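Local coordinates for Pgp2 (Campylobacter jejuni subsp. jejuni, PDB 6XJ6), which probably trims cell-wall peptidoglycan as an LD-carboxypeptidase of the YkuD family, and determines the helical shape of the cell, at residues Ile29-Lys34 / Arg40-Glu45; Lys51-Lys56 / Ile137-Asn142. One frame throughout, in Å; residues are numbered along the deposited sequence.

Interaction 1 (Ile29-Lys34 / Arg40-Glu45)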
loop_
_atom_site.group_PDB
_atom_site.type_symbol
_atom_site.label_atom_id
_atom_site.label_comp_id
_atom_site.label_asym_id
_atom_site.label_seq_id
_atom_site.Cartn_x
_atom_site.Cartn_y
_atom_site.Cartn_z
ATOM N N ILE A 29 -4.348 -2.343 -10.573
ATOM C CA ILE A 29 -3.475 -3.043 -9.637
ATOM C C ILE A 29 -2.554 -3.954 -10.434
ATOM O O ILE A 29 -3.024 -4.845 -11.149
ATOM C CB ILE A 29 -4.266 -3.854 -8.603
ATOM C CG1 ILE A 29 -5.247 -2.957 -7.838
ATOM C CG2 ILE A 29 -3.303 -4.547 -7.649
ATOM C CD1 ILE A 29 -6.665 -3.072 -8.330
ATOM N N VAL A 30 -1.247 -3.737 -10.298
ATOM C CA VAL A 30 -0.227 -4.599 -10.886
ATOM C C VAL A 30 0.101 -5.650 -9.832
ATOM O O VAL A 30 0.747 -5.350 -8.823
ATOM C CB VAL A 30 1.024 -3.788 -11.253
ATOM C CG1 VAL A 30 2.105 -4.680 -11.845
ATOM C CG2 VAL A 30 0.667 -2.669 -12.215
ATOM N N LEU A 31 -0.352 -6.877 -10.060
ATOM C CA LEU A 31 -0.206 -7.971 -9.110
ATOM C C LEU A 31 0.887 -8.904 -9.613
ATOM O O LEU A 31 0.755 -9.497 -10.690
ATOM C CB LEU A 31 -1.528 -8.727 -8.955
ATOM C CG LEU A 31 -1.538 -9.958 -8.040
ATOM C CD1 LEU A 31 -1.245 -9.547 -6.603
ATOM C CD2 LEU A 31 -2.863 -10.726 -8.141
ATOM N N THR A 32 1.962 -9.028 -8.835
ATOM C CA THR A 32 3.070 -9.920 -9.146
ATOM C C THR A 32 3.198 -10.960 -8.043
ATOM O O THR A 32 3.126 -10.629 -6.857
ATOM C CB THR A 32 4.390 -9.129 -9.236
ATOM O OG1 THR A 32 4.283 -8.116 -10.239
ATOM C CG2 THR A 32 5.557 -10.037 -9.594
ATOM N N ASN A 33 3.415 -12.214 -8.438
ATOM C CA ASN A 33 3.718 -13.285 -7.496
ATOM C C ASN A 33 5.129 -13.787 -7.773
ATOM O O ASN A 33 5.410 -14.291 -8.867
ATOM C CB ASN A 33 2.704 -14.425 -7.613
ATOM C CG ASN A 33 2.903 -15.488 -6.545
ATOM O OD1 ASN A 33 3.871 -16.249 -6.581
ATOM N ND2 ASN A 33 1.994 -15.534 -5.583
ATOM N N LYS A 34 6.019 -13.641 -6.786
ATOM C CA LYS A 34 7.425 -13.979 -6.997
ATOM C C LYS A 34 7.671 -15.475 -7.141
ATOM O O LYS A 34 8.701 -15.858 -7.704
ATOM C CB LYS A 34 8.275 -13.445 -5.850
ATOM C CG LYS A 34 8.438 -11.934 -5.845
ATOM C CD LYS A 34 8.993 -11.442 -4.519
ATOM C CE LYS A 34 10.401 -11.975 -4.251
ATOM N NZ LYS A 34 10.933 -11.527 -2.935
ATOM N N ARG A 40 0.186 -9.679 -13.470
ATOM C CA ARG A 40 -1.096 -9.353 -14.073
ATOM C C ARG A 40 -1.439 -7.916 -13.722
ATOM O O ARG A 40 -1.037 -7.412 -12.673
ATOM C CB ARG A 40 -2.201 -10.293 -13.568
ATOM C CG ARG A 40 -2.065 -11.713 -14.088
ATOM C CD ARG A 40 -2.885 -12.727 -13.309
ATOM N NE ARG A 40 -2.849 -14.018 -13.991
ATOM C CZ ARG A 40 -3.082 -15.196 -13.416
ATOM N NH1 ARG A 40 -3.376 -15.278 -12.125
ATOM N NH2 ARG A 40 -3.014 -16.303 -14.144
ATOM N N VAL A 41 -2.148 -7.242 -14.621
ATOM C CA VAL A 41 -2.705 -5.926 -14.337
ATOM C C VAL A 41 -4.216 -6.052 -14.323
ATOM O O VAL A 41 -4.821 -6.534 -15.291
ATOM C CB VAL A 41 -2.253 -4.852 -15.337
ATOM C CG1 VAL A 41 -2.792 -3.496 -14.899
ATOM C CG2 VAL A 41 -0.736 -4.803 -15.430
ATOM N N TYR A 42 -4.818 -5.616 -13.228
ATOM C CA TYR A 42 -6.259 -5.639 -13.067
ATOM C C TYR A 42 -6.780 -4.219 -12.963
ATOM O O TYR A 42 -6.201 -3.388 -12.266
ATOM C CB TYR A 42 -6.645 -6.359 -11.786
ATOM C CG TYR A 42 -6.374 -7.833 -11.803
ATOM C CD1 TYR A 42 -7.295 -8.722 -12.344
ATOM C CD2 TYR A 42 -5.204 -8.346 -11.262
ATOM C CE1 TYR A 42 -7.048 -10.076 -12.350
ATOM C CE2 TYR A 42 -4.954 -9.697 -11.265
ATOM C CZ TYR A 42 -5.878 -10.557 -11.807
ATOM O OH TYR A 42 -5.628 -11.913 -11.811
ATOM N N SER A 43 -7.865 -3.939 -13.679
ATOM C CA SER A 43 -8.602 -2.701 -13.495
ATOM C C SER A 43 -9.715 -2.937 -12.483
ATOM O O SER A 43 -10.351 -3.995 -12.476
ATOM C CB SER A 43 -9.203 -2.230 -14.819
ATOM O OG SER A 43 -10.118 -3.180 -15.328
ATOM N N TYR A 44 -9.931 -1.951 -11.620
ATOM C CA TYR A 44 -11.011 -1.968 -10.645
ATOM C C TYR A 44 -11.931 -0.811 -10.978
ATOM O O TYR A 44 -11.482 0.337 -11.036
ATOM C CB TYR A 44 -10.443 -1.781 -9.239
ATOM C CG TYR A 44 -11.470 -1.649 -8.130
ATOM C CD1 TYR A 44 -12.098 -0.439 -7.876
ATOM C CD2 TYR A 44 -11.783 -2.730 -7.316
ATOM C CE1 TYR A 44 -13.022 -0.315 -6.852
ATOM C CE2 TYR A 44 -12.697 -2.614 -6.291
ATOM C CZ TYR A 44 -13.311 -1.407 -6.061
ATOM O OH TYR A 44 -14.221 -1.296 -5.036
ATOM N N GLU A 45 -13.210 -1.117 -11.209
ATOM C CA GLU A 45 -14.235 -0.111 -11.482
ATOM C C GLU A 45 -15.451 -0.450 -10.627
ATOM O O GLU A 45 -16.183 -1.391 -10.941
ATOM C CB GLU A 45 -14.593 -0.098 -12.962
ATOM C CG GLU A 45 -13.427 0.228 -13.873
ATOM C CD GLU A 45 -13.815 0.228 -15.339
ATOM O OE1 GLU A 45 -15.027 0.117 -15.639
ATOM O OE2 GLU A 45 -12.904 0.339 -16.189
#
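The carbonyl oxygen of Ile29 is gripped twice by strand 38-45. Tyr42 N donates to Ile29 O at 2.9 Å, while the CA-H of Val41 makes a weaker C-H...O contact with the same oxygen (CA to O 3.4 Å). Return bonds close the ladder: Ile29 N reaches Tyr42 O at 2.7 Å, and two residues along the strand Leu31 and Arg40 repeat the pairing, Leu31 N to Arg40 O at 2.8 Å. Ile29-Tyr42 and Leu31-Arg40 are thus hydrogen-bonded pairs of an antiparallel hairpin, flanking the non-hydrogen-bonded pair Val30-Val41, within the five-stranded mixed sheet of the L,D-transpeptidase catalytic domain. Beta-branched Val30 and Val41 suit extended backbone and meet through their CG2 methyls, 4.1 Å apart, on the sheet face away from Tyr42. With CG1 anti to the backbone N in both, the CG2 methyls are the pair that comes nearest. On the Tyr42 face, CD2 of Leu31 comes obliquely to CE2 of the tyrosine ring at 3.9 Å, and the edge of that ring lies near Ile29 O. Farther along, CD1 of Ile29 reaches CB of Tyr44 at 4.1 Å, the two side chains side by side; the Tyr44 ring goes on to an edge-to-face contact with Tyr23. Arg40 carries its guanidinium group away from strand 27-33, and its NE forms a salt bridge with Glu54.

Interaction 2 (Lys51-Lys56 / Ile137-Asn142)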
loop_
_atom_site.group_PDB
_atom_site.type_symbol
_atom_site.label_atom_id
_atom_site.label_comp_id
_atom_site.label_asym_id
_atom_site.label_seq_id
_atom_site.Cartn_x
_atom_site.Cartn_y
_atom_site.Cartn_z
ATOM N N LYS A 51 -9.144 -8.335 -15.882
ATOM C CA LYS A 51 -7.734 -8.564 -16.175
ATOM C C LYS A 51 -7.397 -7.936 -17.521
ATOM O O LYS A 51 -7.943 -8.339 -18.557
ATOM C CB LYS A 51 -7.412 -10.058 -16.186
ATOM C CG LYS A 51 -5.919 -10.350 -16.285
ATOM C CD LYS A 51 -5.590 -11.806 -15.983
ATOM C CE LYS A 51 -6.038 -12.731 -17.091
ATOM N NZ LYS A 51 -5.723 -14.150 -16.772
ATOM N N ASP A 52 -6.499 -6.946 -17.502
ATOM C CA ASP A 52 -6.129 -6.196 -18.692
ATOM C C ASP A 52 -4.769 -6.573 -19.253
ATOM O O ASP A 52 -4.473 -6.216 -20.395
ATOM C CB ASP A 52 -6.112 -4.692 -18.387
ATOM C CG ASP A 52 -7.491 -4.122 -18.200
ATOM O OD1 ASP A 52 -8.458 -4.753 -18.668
ATOM O OD2 ASP A 52 -7.603 -3.037 -17.590
ATOM N N PHE A 53 -3.944 -7.275 -18.484
ATOM C CA PHE A 53 -2.608 -7.640 -18.926
ATOM C C PHE A 53 -2.144 -8.843 -18.122
ATOM O O PHE A 53 -2.481 -8.994 -16.941
ATOM C CB PHE A 53 -1.614 -6.483 -18.747
ATOM C CG PHE A 53 -0.198 -6.841 -19.113
ATOM C CD1 PHE A 53 0.273 -6.630 -20.396
ATOM C CD2 PHE A 53 0.665 -7.384 -18.176
ATOM C CE1 PHE A 53 1.562 -6.969 -20.746
ATOM C CE2 PHE A 53 1.963 -7.724 -18.521
ATOM C CZ PHE A 53 2.414 -7.511 -19.798
ATOM N N GLU A 54 -1.362 -9.694 -18.775
ATOM C CA GLU A 54 -0.758 -10.825 -18.094
ATOM C C GLU A 54 0.516 -11.224 -18.818
ATOM O O GLU A 54 0.548 -11.278 -20.051
ATOM C CB GLU A 54 -1.728 -12.009 -18.064
ATOM C CG GLU A 54 -1.140 -13.291 -17.514
ATOM C CD GLU A 54 -2.149 -14.409 -17.548
ATOM O OE1 GLU A 54 -2.980 -14.478 -16.622
ATOM O OE2 GLU A 54 -2.143 -15.186 -18.530
ATOM N N GLN A 55 1.564 -11.504 -18.046
ATOM C CA GLN A 55 2.714 -12.220 -18.583
ATOM C C GLN A 55 3.148 -13.280 -17.585
ATOM O O GLN A 55 3.269 -13.002 -16.388
ATOM C CB GLN A 55 3.905 -11.310 -18.908
ATOM C CG GLN A 55 4.913 -12.025 -19.802
ATOM C CD GLN A 55 6.305 -11.440 -19.750
ATOM O OE1 GLN A 55 6.556 -10.351 -20.265
ATOM N NE2 GLN A 55 7.228 -12.174 -19.139
ATOM N N LYS A 56 3.383 -14.485 -18.089
ATOM C CA LYS A 56 3.945 -15.565 -17.297
ATOM C C LYS A 56 5.449 -15.647 -17.549
ATOM O O LYS A 56 5.987 -15.038 -18.477
ATOM C CB LYS A 56 3.227 -16.883 -17.620
ATOM C CG LYS A 56 1.700 -16.787 -17.417
ATOM C CD LYS A 56 0.962 -18.103 -17.648
ATOM C CE LYS A 56 -0.534 -17.926 -17.406
ATOM N NZ LYS A 56 -1.338 -19.132 -17.763
ATOM N N ILE A 137 11.488 -5.952 -11.668
ATOM C CA ILE A 137 10.652 -6.928 -12.355
ATOM C C ILE A 137 10.787 -6.656 -13.843
ATOM O O ILE A 137 10.533 -5.534 -14.295
ATOM C CB ILE A 137 9.188 -6.815 -11.909
ATOM C CG1 ILE A 137 9.089 -7.097 -10.411
ATOM C CG2 ILE A 137 8.307 -7.775 -12.713
ATOM C CD1 ILE A 137 7.785 -6.638 -9.793
ATOM N N ALA A 138 11.198 -7.672 -14.601
ATOM C CA ALA A 138 11.438 -7.536 -16.030
ATOM C C ALA A 138 10.345 -8.245 -16.818
ATOM O O ALA A 138 10.049 -9.420 -16.570
ATOM C CB ALA A 138 12.803 -8.114 -16.405
ATOM N N LEU A 139 9.762 -7.523 -17.767
ATOM C CA LEU A 139 8.811 -8.059 -18.726
ATOM C C LEU A 139 9.439 -8.050 -20.111
ATOM O O LEU A 139 10.276 -7.200 -20.419
ATOM C CB LEU A 139 7.561 -7.181 -18.762
ATOM C CG LEU A 139 6.796 -7.081 -17.450
ATOM C CD1 LEU A 139 5.636 -6.106 -17.588
ATOM C CD2 LEU A 139 6.287 -8.451 -17.036
ATOM N N PHE A 140 9.026 -8.997 -20.954
ATOM C CA PHE A 140 9.574 -9.053 -22.301
ATOM C C PHE A 140 9.286 -7.749 -23.039
ATOM O O PHE A 140 8.205 -7.165 -22.909
ATOM C CB PHE A 140 8.991 -10.250 -23.056
ATOM C CG PHE A 140 9.447 -11.576 -22.519
ATOM C CD1 PHE A 140 10.799 -11.848 -22.384
ATOM C CD2 PHE A 140 8.536 -12.546 -22.146
ATOM C CE1 PHE A 140 11.233 -13.062 -21.892
ATOM C CE2 PHE A 140 8.967 -13.764 -21.650
ATOM C CZ PHE A 140 10.314 -14.021 -21.524
ATOM N N ASN A 141 10.271 -7.283 -23.809
ATOM C CA ASN A 141 10.130 -5.991 -24.472
ATOM C C ASN A 141 8.906 -5.954 -25.379
ATOM O O ASN A 141 8.246 -4.915 -25.485
ATOM C CB ASN A 141 11.399 -5.660 -25.256
ATOM C CG ASN A 141 12.564 -5.370 -24.345
ATOM O OD1 ASN A 141 12.371 -5.067 -23.168
ATOM N ND2 ASN A 141 13.778 -5.477 -24.875
ATOM N N ASN A 142 8.577 -7.084 -26.010
ATOM C CA ASN A 142 7.439 -7.165 -26.918
ATOM C C ASN A 142 6.098 -7.139 -26.196
ATOM O O ASN A 142 5.059 -7.114 -26.868
ATOM C CB ASN A 142 7.535 -8.438 -27.762
ATOM C CG ASN A 142 7.572 -9.700 -26.917
ATOM O OD1 ASN A 142 7.275 -9.674 -25.723
ATOM N ND2 ASN A 142 7.939 -10.814 -27.538
HETATM O O HOH W 1 9.878 -11.440 -18.351
#
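Gln55 reaches from strand 48-56 to the backbone of Phe140. Its CB lies at the margin of Leu139, 4.2 Å from CD2 of that leucine. From there the chain runs extended, with CG anti to the backbone N (chi1 -164°), carrying the amide across to the far segment. The amide carbon CD comes within 3.5 Å of CD2 of Phe140. OE1 accepts the N-H of Phe140 at 2.9 Å, in its own carbonyl plane and on a lone pair; Asn143 ND2 is a second donor to it, and CB of Leu139 packs beside it. NE2 turns the other way and divides its hydrogens: one goes to Lys56 O at 3.2 Å, the other to a water at 2.9 Å, which in turn donates to Ala138 O. A glutamine suits the place because it can accept and donate at once, and having both ends engaged fixes the rotation of the amide. The amide plane lies only 13° from that of the Phe140 ring, and NE2 of Gln55 lies obliquely 3.3 Å from CD2 of Phe140. The same water sits over the centre of one face of that ring. An apolar contact completes the join: CD1 of Leu139 meets CE2 of Phe53 at 4.1 Å, the two side chains arriving from opposite directions, and both also pack against Phe147. The side-chain amide of Gln55, on the outermost strand of the five-stranded sheet, thus holds the short turn between strand 137-138 and helix 141-151, just after the predicted nucleophile Cys136, in the YkuD-type L,D-transpeptidase domain.

Segment 51-56 of interaction 2 shares the five-stranded sheet with interaction 1, whereas residues 137-142 do not belong to it. The centres of the two interactions are 11 Å apart, and strand 38-45 pairs with both strand 27-33 and strand 48-56. Arg40 NE and Glu54 OE1 form a salt bridge of 2.7 Å between them, and Val41 O probably accepts from Asp52 N at 2.8 Å. Because Asp52 and Phe53 both face Val41, the outermost strand carries a classic beta bulge here. Interaction 2 then joins this strand to residues 137-142, nearer the predicted active site: the side chain of Leu139 lies about 8 Å from that of His119, whereas that of Val30 is about 12 Å away.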